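Local coordinates for protein BIM1 (Saccharomyces cerevisiae, PDB 2QJX) that binds microtubules at their plus ends as a member of the EB1 family, and is represented here by its calponin-homology domain, at residues R111-D114 against E115-Y118; L102-L105 against K106-I110; N26-K29 against I30-G34. All blocks are in the same frame, centred on the assembly; numbering follows the deposited sequence.

Interaction 1: R111-D114 against E115-Y118; sequences RHKD and ESVY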
loop_
_atom_site.group_PDB
_atom_site.type_symbol
_atom_site.label_atom_id
_atom_site.label_comp_id
_atom_site.label_asym_id
_atom_site.label_seq_id
_atom_site.Cartn_x
_atom_site.Cartn_y
_atom_site.Cartn_z
ATOM N N ARG A 111 -1.587 -6.505 -13.377
ATOM C CA ARG A 111 -2.594 -7.445 -13.847
ATOM C C ARG A 111 -4.049 -7.028 -13.652
ATOM O O ARG A 111 -4.906 -7.394 -14.461
ATOM C CB ARG A 111 -2.370 -8.809 -13.188
ATOM C CG ARG A 111 -3.375 -9.875 -13.599
ATOM C CD ARG A 111 -3.014 -11.229 -13.010
ATOM N NE ARG A 111 -3.960 -12.269 -13.405
ATOM C CZ ARG A 111 -3.866 -13.543 -13.039
ATOM N NH1 ARG A 111 -2.863 -13.942 -12.265
ATOM N NH2 ARG A 111 -4.774 -14.421 -13.444
ATOM N N HIS A 112 -4.344 -6.253 -12.613
ATOM C CA HIS A 112 -5.732 -5.887 -12.368
ATOM C C HIS A 112 -6.179 -4.430 -12.493
ATOM O O HIS A 112 -7.379 -4.167 -12.532
ATOM C CB HIS A 112 -6.164 -6.423 -11.000
ATOM C CG HIS A 112 -6.097 -7.913 -10.888
ATOM N ND1 HIS A 112 -4.936 -8.587 -10.572
ATOM C CD2 HIS A 112 -7.043 -8.864 -11.077
ATOM C CE1 HIS A 112 -5.170 -9.886 -10.567
ATOM N NE2 HIS A 112 -6.441 -10.082 -10.869
ATOM N N LYS A 113 -5.251 -3.484 -12.544
ATOM C CA LYS A 113 -5.651 -2.081 -12.662
ATOM C C LYS A 113 -6.350 -1.866 -14.003
ATOM O O LYS A 113 -5.777 -2.163 -15.049
ATOM C CB LYS A 113 -4.435 -1.157 -12.573
ATOM C CG LYS A 113 -4.784 0.319 -12.727
ATOM C CD LYS A 113 -5.652 0.812 -11.579
ATOM C CE LYS A 113 -6.186 2.216 -11.832
ATOM N NZ LYS A 113 -7.308 2.201 -12.816
ATOM N N ASP A 114 -7.578 -1.354 -13.976
ATOM C CA ASP A 114 -8.313 -1.131 -15.219
ATOM C C ASP A 114 -8.000 0.204 -15.890
ATOM O O ASP A 114 -7.041 0.889 -15.528
ATOM C CB ASP A 114 -9.828 -1.253 -14.997
ATOM C CG ASP A 114 -10.390 -0.151 -14.128
ATOM O OD1 ASP A 114 -9.759 0.920 -14.021
ATOM O OD2 ASP A 114 -11.484 -0.350 -13.562
ATOM N N GLU A 115 -8.839 0.567 -16.858
ATOM C CA GLU A 115 -8.677 1.787 -17.643
ATOM C C GLU A 115 -8.987 3.107 -16.943
ATOM O O GLU A 115 -8.479 4.151 -17.348
ATOM C CB GLU A 115 -9.544 1.716 -18.906
ATOM C CG GLU A 115 -9.292 0.524 -19.820
ATOM C CD GLU A 115 -9.760 -0.789 -19.223
ATOM O OE1 GLU A 115 -10.751 -0.779 -18.462
ATOM O OE2 GLU A 115 -9.147 -1.833 -19.529
ATOM N N SER A 116 -9.836 3.071 -15.923
ATOM C CA SER A 116 -10.215 4.287 -15.208
ATOM C C SER A 116 -9.010 5.054 -14.680
ATOM O O SER A 116 -7.979 4.463 -14.361
ATOM C CB SER A 116 -11.153 3.950 -14.047
ATOM O OG SER A 116 -10.505 3.138 -13.083
ATOM N N VAL A 117 -9.144 6.375 -14.591
ATOM C CA VAL A 117 -8.059 7.206 -14.084
ATOM C C VAL A 117 -8.166 7.229 -12.563
ATOM O O VAL A 117 -9.265 7.177 -12.008
ATOM C CB VAL A 117 -8.147 8.654 -14.625
ATOM C CG1 VAL A 117 -9.328 9.380 -13.996
ATOM C CG2 VAL A 117 -6.846 9.396 -14.340
ATOM N N TYR A 118 -7.026 7.287 -11.888
ATOM C CA TYR A 118 -7.022 7.313 -10.431
ATOM C C TYR A 118 -6.366 8.598 -9.948
ATOM O O TYR A 118 -5.304 8.976 -10.431
ATOM C CB TYR A 118 -6.259 6.102 -9.883
ATOM C CG TYR A 118 -6.321 5.969 -8.375
ATOM C CD1 TYR A 118 -7.503 5.594 -7.735
ATOM C CD2 TYR A 118 -5.197 6.224 -7.589
ATOM C CE1 TYR A 118 -7.566 5.473 -6.344
ATOM C CE2 TYR A 118 -5.246 6.109 -6.193
ATOM C CZ TYR A 118 -6.432 5.734 -5.582
ATOM O OH TYR A 118 -6.487 5.624 -4.211
#
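Asp114 and Ser116 meet in an Asx turn just beyond helix 95-112, where the chain leaves helical geometry at Lys113. Followed outward, Asp114 first sets its CB 3.6 Å from OE1 of Glu115, whose bent chain lies back against the preceding peptide. Asp114 CG follows at 3.5 Å from Ser116 OG. Of the two carboxylate oxygens, OD1 does the work: it accepts OG of Ser116 at 2.5 Å on its syn lone pair, and the Ser116 backbone N at 2.9 Å from 54° above the carboxylate plane. Asp114 CG sits between the backbone N and the carbonyl carbon (chi1 67°), a torsion that directs the carboxylate toward the Ser116 amide and hydroxyl.

Lys113, the residue before, bridges the turn with its side chain. Bent at chi2 and chi4, its chain curls round so that CE passes Tyr118 CB and NZ donates to Ser116 O at 2.8 Å. The same NZ bonds Asp114 O, from above the carbonyl plane, and makes a salt bridge with Asp114 OD1 at 3.0 Å, weak as a hydrogen bond. With an alanine here, Ser116 O and Asp114 O would probably lose their donor and the Asp114 carboxylate its positive mate. Further on, Tyr118 OH bonds Asp44 and Gln41 of helix 37-47. One ammonium thus serves three oxygens, and its charge probably offsets that of Asp114 in a turn lying at the protein surface.

Interaction 2: L102-L105 against K106-I110; sequences LQWL and KKHWI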
loop_
_atom_site.group_PDB
_atom_site.type_symbol
_atom_site.label_atom_id
_atom_site.label_comp_id
_atom_site.label_asym_id
_atom_site.label_seq_id
_atom_site.Cartn_x
_atom_site.Cartn_y
_atom_site.Cartn_z
ATOM N N LEU A 102 5.992 -5.350 -1.825
ATOM C CA LEU A 102 5.788 -4.310 -2.827
ATOM C C LEU A 102 5.971 -4.887 -4.230
ATOM O O LEU A 102 5.263 -4.501 -5.165
ATOM C CB LEU A 102 6.762 -3.150 -2.611
ATOM C CG LEU A 102 6.591 -1.952 -3.548
ATOM C CD1 LEU A 102 5.183 -1.371 -3.401
ATOM C CD2 LEU A 102 7.640 -0.897 -3.229
ATOM N N GLN A 103 6.918 -5.811 -4.383
ATOM C CA GLN A 103 7.138 -6.428 -5.687
ATOM C C GLN A 103 5.869 -7.152 -6.110
ATOM O O GLN A 103 5.432 -7.022 -7.250
ATOM C CB GLN A 103 8.305 -7.418 -5.645
ATOM C CG GLN A 103 9.650 -6.779 -5.332
ATOM C CD GLN A 103 10.777 -7.795 -5.264
ATOM O OE1 GLN A 103 10.632 -8.860 -4.666
ATOM N NE2 GLN A 103 11.913 -7.461 -5.863
ATOM N N TRP A 104 5.270 -7.910 -5.195
ATOM C CA TRP A 104 4.043 -8.626 -5.529
ATOM C C TRP A 104 2.898 -7.656 -5.818
ATOM O O TRP A 104 2.114 -7.865 -6.748
ATOM C CB TRP A 104 3.615 -9.560 -4.398
ATOM C CG TRP A 104 2.305 -10.247 -4.697
ATOM C CD1 TRP A 104 2.124 -11.400 -5.411
ATOM C CD2 TRP A 104 0.992 -9.781 -4.351
ATOM N NE1 TRP A 104 0.782 -11.680 -5.530
ATOM C CE2 TRP A 104 0.065 -10.701 -4.890
ATOM C CE3 TRP A 104 0.511 -8.673 -3.639
ATOM C CZ2 TRP A 104 -1.321 -10.548 -4.741
ATOM C CZ3 TRP A 104 -0.870 -8.520 -3.491
ATOM C CH2 TRP A 104 -1.767 -9.456 -4.040
ATOM N N LEU A 105 2.788 -6.601 -5.016
ATOM C CA LEU A 105 1.722 -5.631 -5.224
ATOM C C LEU A 105 1.802 -5.010 -6.609
ATOM O O LEU A 105 0.781 -4.845 -7.288
ATOM C CB LEU A 105 1.777 -4.536 -4.156
ATOM C CG LEU A 105 1.187 -4.939 -2.803
ATOM C CD1 LEU A 105 1.497 -3.877 -1.764
ATOM C CD2 LEU A 105 -0.315 -5.117 -2.940
ATOM N N LYS A 106 3.008 -4.662 -7.039
ATOM C CA LYS A 106 3.155 -4.065 -8.357
ATOM C C LYS A 106 2.634 -5.020 -9.427
ATOM O O LYS A 106 1.996 -4.595 -10.389
ATOM C CB LYS A 106 4.618 -3.720 -8.649
ATOM C CG LYS A 106 4.779 -3.058 -10.014
ATOM C CD LYS A 106 6.202 -2.667 -10.325
ATOM C CE LYS A 106 6.255 -1.929 -11.656
ATOM N NZ LYS A 106 7.636 -1.548 -12.032
ATOM N N LYS A 107 2.901 -6.309 -9.252
ATOM C CA LYS A 107 2.451 -7.313 -10.216
ATOM C C LYS A 107 0.936 -7.407 -10.206
ATOM O O LYS A 107 0.306 -7.542 -11.260
ATOM C CB LYS A 107 3.066 -8.677 -9.891
ATOM C CG LYS A 107 4.544 -8.805 -10.272
ATOM C CD LYS A 107 5.309 -7.552 -9.876
ATOM C CE LYS A 107 6.818 -7.753 -9.828
ATOM N NZ LYS A 107 7.466 -6.533 -9.268
ATOM N N HIS A 108 0.358 -7.340 -9.010
ATOM C CA HIS A 108 -1.089 -7.402 -8.860
ATOM C C HIS A 108 -1.715 -6.192 -9.560
ATOM O O HIS A 108 -2.728 -6.317 -10.260
ATOM C CB HIS A 108 -1.467 -7.393 -7.379
ATOM C CG HIS A 108 -2.890 -7.780 -7.121
ATOM N ND1 HIS A 108 -3.367 -9.051 -7.352
ATOM C CD2 HIS A 108 -3.940 -7.061 -6.659
ATOM C CE1 HIS A 108 -4.651 -9.101 -7.041
ATOM N NE2 HIS A 108 -5.022 -7.905 -6.617
ATOM N N TRP A 109 -1.106 -5.024 -9.365
ATOM C CA TRP A 109 -1.573 -3.781 -9.979
ATOM C C TRP A 109 -1.510 -3.892 -11.508
ATOM O O TRP A 109 -2.467 -3.562 -12.212
ATOM C CB TRP A 109 -0.694 -2.612 -9.511
ATOM C CG TRP A 109 -1.102 -1.280 -10.054
ATOM C CD1 TRP A 109 -2.081 -0.465 -9.574
ATOM C CD2 TRP A 109 -0.545 -0.611 -11.193
ATOM N NE1 TRP A 109 -2.170 0.674 -10.339
ATOM C CE2 TRP A 109 -1.238 0.610 -11.341
ATOM C CE3 TRP A 109 0.474 -0.925 -12.101
ATOM C CZ2 TRP A 109 -0.945 1.522 -12.362
ATOM C CZ3 TRP A 109 0.768 -0.018 -13.119
ATOM C CH2 TRP A 109 0.060 1.191 -13.238
ATOM N N ILE A 110 -0.378 -4.359 -12.020
ATOM C CA ILE A 110 -0.214 -4.515 -13.461
ATOM C C ILE A 110 -1.310 -5.393 -14.047
ATOM O O ILE A 110 -1.904 -5.064 -15.074
ATOM C CB ILE A 110 1.154 -5.144 -13.798
ATOM C CG1 ILE A 110 2.262 -4.125 -13.536
ATOM C CG2 ILE A 110 1.174 -5.620 -15.248
ATOM C CD1 ILE A 110 3.655 -4.667 -13.726
#
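Trp104 and His108, one helical turn apart, lie side by side and point the same way from helix 95-112. The aromatic contact comes first. Both residues place CG anti to the backbone N (chi1 177° in Trp104), which swings the indole forward along the helix beside the imidazole. The planes are 20° apart but slid past each other, so the Trp104 six-membered ring and the His108 ring, with centroids 4.7 Å apart, barely overlap. Trp104 CZ2 approaches His108 ND1 to 3.6 Å, and CH2 stands over the imidazole face near its rim. A CH-pi contact adds to this: His108 CB sits over the indole, 4.0 Å from the centroid of the same six-membered ring.

Hydrogen bonds of the backbone form the second group. Lys106 N donates to Leu102 O at 2.9 Å, His108 N to Trp104 O at 2.9 Å, and Trp109 N to Leu105 O at 2.8 Å, the i to i+4 pattern of an alpha-helix.

Beyond the two segments, His108 NE2 bonds the hydroxyl of Tyr47, while Lys83 makes a cation-pi contact with Trp104 and Lys106 one with Trp18. Leu102 and Leu105 turn to helices 12-23 and 37-47 respectively, with Leu15 and Tyr39 as neighbours. This long helix, packed against helices 12-23 and 37-47, is a core element of the all-helical calponin-homology fold.

Interaction 3: N26-K29 against I30-G34; sequences NYKK and IEECG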
loop_
_atom_site.group_PDB
_atom_site.type_symbol
_atom_site.label_atom_id
_atom_site.label_comp_id
_atom_site.label_asym_id
_atom_site.label_seq_id
_atom_site.Cartn_x
_atom_site.Cartn_y
_atom_site.Cartn_z
ATOM N N ASN A 26 6.682 10.669 -1.780
ATOM C CA ASN A 26 8.079 11.077 -1.800
ATOM C C ASN A 26 8.889 10.168 -0.884
ATOM O O ASN A 26 9.673 10.638 -0.053
ATOM C CB ASN A 26 8.204 12.540 -1.356
ATOM C CG ASN A 26 9.591 13.101 -1.581
ATOM O OD1 ASN A 26 10.263 12.747 -2.550
ATOM N ND2 ASN A 26 10.024 13.995 -0.694
ATOM N N TYR A 27 8.691 8.861 -1.032
ATOM C CA TYR A 27 9.415 7.887 -0.218
ATOM C C TYR A 27 10.870 7.805 -0.675
ATOM O O TYR A 27 11.159 7.912 -1.865
ATOM C CB TYR A 27 8.768 6.502 -0.339
ATOM C CG TYR A 27 7.480 6.299 0.445
ATOM C CD1 TYR A 27 6.774 7.378 0.987
ATOM C CD2 TYR A 27 6.953 5.020 0.616
ATOM C CE1 TYR A 27 5.565 7.182 1.682
ATOM C CE2 TYR A 27 5.751 4.813 1.304
ATOM C CZ TYR A 27 5.067 5.893 1.831
ATOM O OH TYR A 27 3.881 5.669 2.498
ATOM N N LYS A 28 11.785 7.609 0.272
ATOM C CA LYS A 28 13.204 7.508 -0.063
ATOM C C LYS A 28 13.715 6.088 0.153
ATOM O O LYS A 28 14.714 5.675 -0.442
ATOM C CB LYS A 28 14.026 8.476 0.796
ATOM C CG LYS A 28 13.633 9.934 0.660
ATOM C CD LYS A 28 13.719 10.414 -0.774
ATOM C CE LYS A 28 13.380 11.891 -0.878
ATOM N NZ LYS A 28 13.298 12.343 -2.292
ATOM N N LYS A 29 13.026 5.340 1.005
ATOM C CA LYS A 29 13.424 3.972 1.313
ATOM C C LYS A 29 12.245 3.016 1.316
ATOM O O LYS A 29 11.138 3.382 1.701
ATOM C CB LYS A 29 14.099 3.917 2.686
ATOM C CG LYS A 29 15.332 4.788 2.806
ATOM C CD LYS A 29 15.986 4.637 4.178
ATOM C CE LYS A 29 15.062 5.104 5.292
ATOM N NZ LYS A 29 15.742 5.080 6.625
ATOM N N ILE A 30 12.499 1.781 0.891
ATOM C CA ILE A 30 11.473 0.750 0.857
ATOM C C ILE A 30 10.874 0.565 2.246
ATOM O O ILE A 30 9.676 0.312 2.385
ATOM C CB ILE A 30 12.059 -0.605 0.393
ATOM C CG1 ILE A 30 12.466 -0.522 -1.078
ATOM C CG2 ILE A 30 11.056 -1.720 0.632
ATOM C CD1 ILE A 30 11.318 -0.266 -2.022
ATOM N N GLU A 31 11.716 0.683 3.272
ATOM C CA GLU A 31 11.275 0.520 4.656
ATOM C C GLU A 31 10.063 1.372 5.029
ATOM O O GLU A 31 9.275 0.990 5.898
ATOM C CB GLU A 31 12.421 0.835 5.629
ATOM C CG GLU A 31 13.563 -0.175 5.611
ATOM C CD GLU A 31 14.681 0.192 4.649
ATOM O OE1 GLU A 31 14.391 0.563 3.492
ATOM O OE2 GLU A 31 15.862 0.095 5.052
ATOM N N GLU A 32 9.919 2.523 4.383
ATOM C CA GLU A 32 8.801 3.420 4.671
ATOM C C GLU A 32 7.451 2.799 4.336
ATOM O O GLU A 32 6.420 3.248 4.827
ATOM C CB GLU A 32 8.967 4.739 3.913
ATOM C CG GLU A 32 10.164 5.559 4.385
ATOM C CD GLU A 32 10.401 6.789 3.538
ATOM O OE1 GLU A 32 9.538 7.695 3.541
ATOM O OE2 GLU A 32 11.451 6.847 2.863
ATOM N N CYS A 33 7.454 1.770 3.497
ATOM C CA CYS A 33 6.205 1.105 3.142
ATOM C C CYS A 33 5.708 0.238 4.289
ATOM O O CYS A 33 4.595 -0.279 4.254
ATOM C CB CYS A 33 6.392 0.240 1.899
ATOM S SG CYS A 33 6.673 1.184 0.403
ATOM N N GLY A 34 6.541 0.082 5.310
ATOM C CA GLY A 34 6.149 -0.735 6.441
ATOM C C GLY A 34 4.936 -0.227 7.200
ATOM O O GLY A 34 4.319 -0.995 7.938
HETATM O O HOH W 1 3.180 3.195 3.578
#
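A short 3-10 segment, 30-34, lies in the connection between helices 12-23 and 37-47, and Glu32, in the middle of it, reaches back to the backbone N-H groups of Lys28 and Lys29 just before it. Glu32 OE2 accepts Lys28 N at 2.7 Å on the syn side and Lys29 N at 2.9 Å on the anti side, both from the same face of the carboxylate plane. The chain gets there by running extended beyond CG (chi2 174°). In the reverse direction, Glu32 N donates to Lys29 O at 3.1 Å, and Cys33 N to Ile30 O continues the 3-10 pattern.

Tyr27 packs against the same glutamate. Its ring and the Glu32 side chain slide past each other in opposite directions, with ring and carboxylate planes 32° apart. Glu32 CB stands over one face, 4.1 Å from the ring centroid, whereas Cys33 SG lies at the edge, 3.9 Å from CE2 of Tyr27, in a sulfur-aromatic contact. A water is hydrogen-bonded to Tyr27 OH at 2.8 Å and donates a long, weak bond to Glu32 O. Leu16 and Ala38 touch the same tyrosine, joining the loop to both flanking helices.

Two backbone N-H groups converge on one oxygen, which probably restrains the rotation of the carboxylate and favours its charged form, while CB of the same glutamate packs over the Tyr27 ring, toward the rim.

How the interactions relate
Along the chain the three contacts run in series, interaction 3 first, then 2, then 1. Interactions 1 and 2 share helix 95-112: interaction 2 occupies its later turns and interaction 1 the exit from it, with centres about 13 Å apart. Interaction 3 meets the same helix from the loop after helix 12-23, through Leu102 CD2, which packs 3.9 Å from Ile30 CD1 and 4.3 Å from Cys33 SG, although the centres of interactions 2 and 3 are about 16 Å apart. Interactions 1 and 3 do not touch, their nearest atoms being about 12 Å apart. Together they illustrate how one helix can join a loop near its middle to a turn at its end.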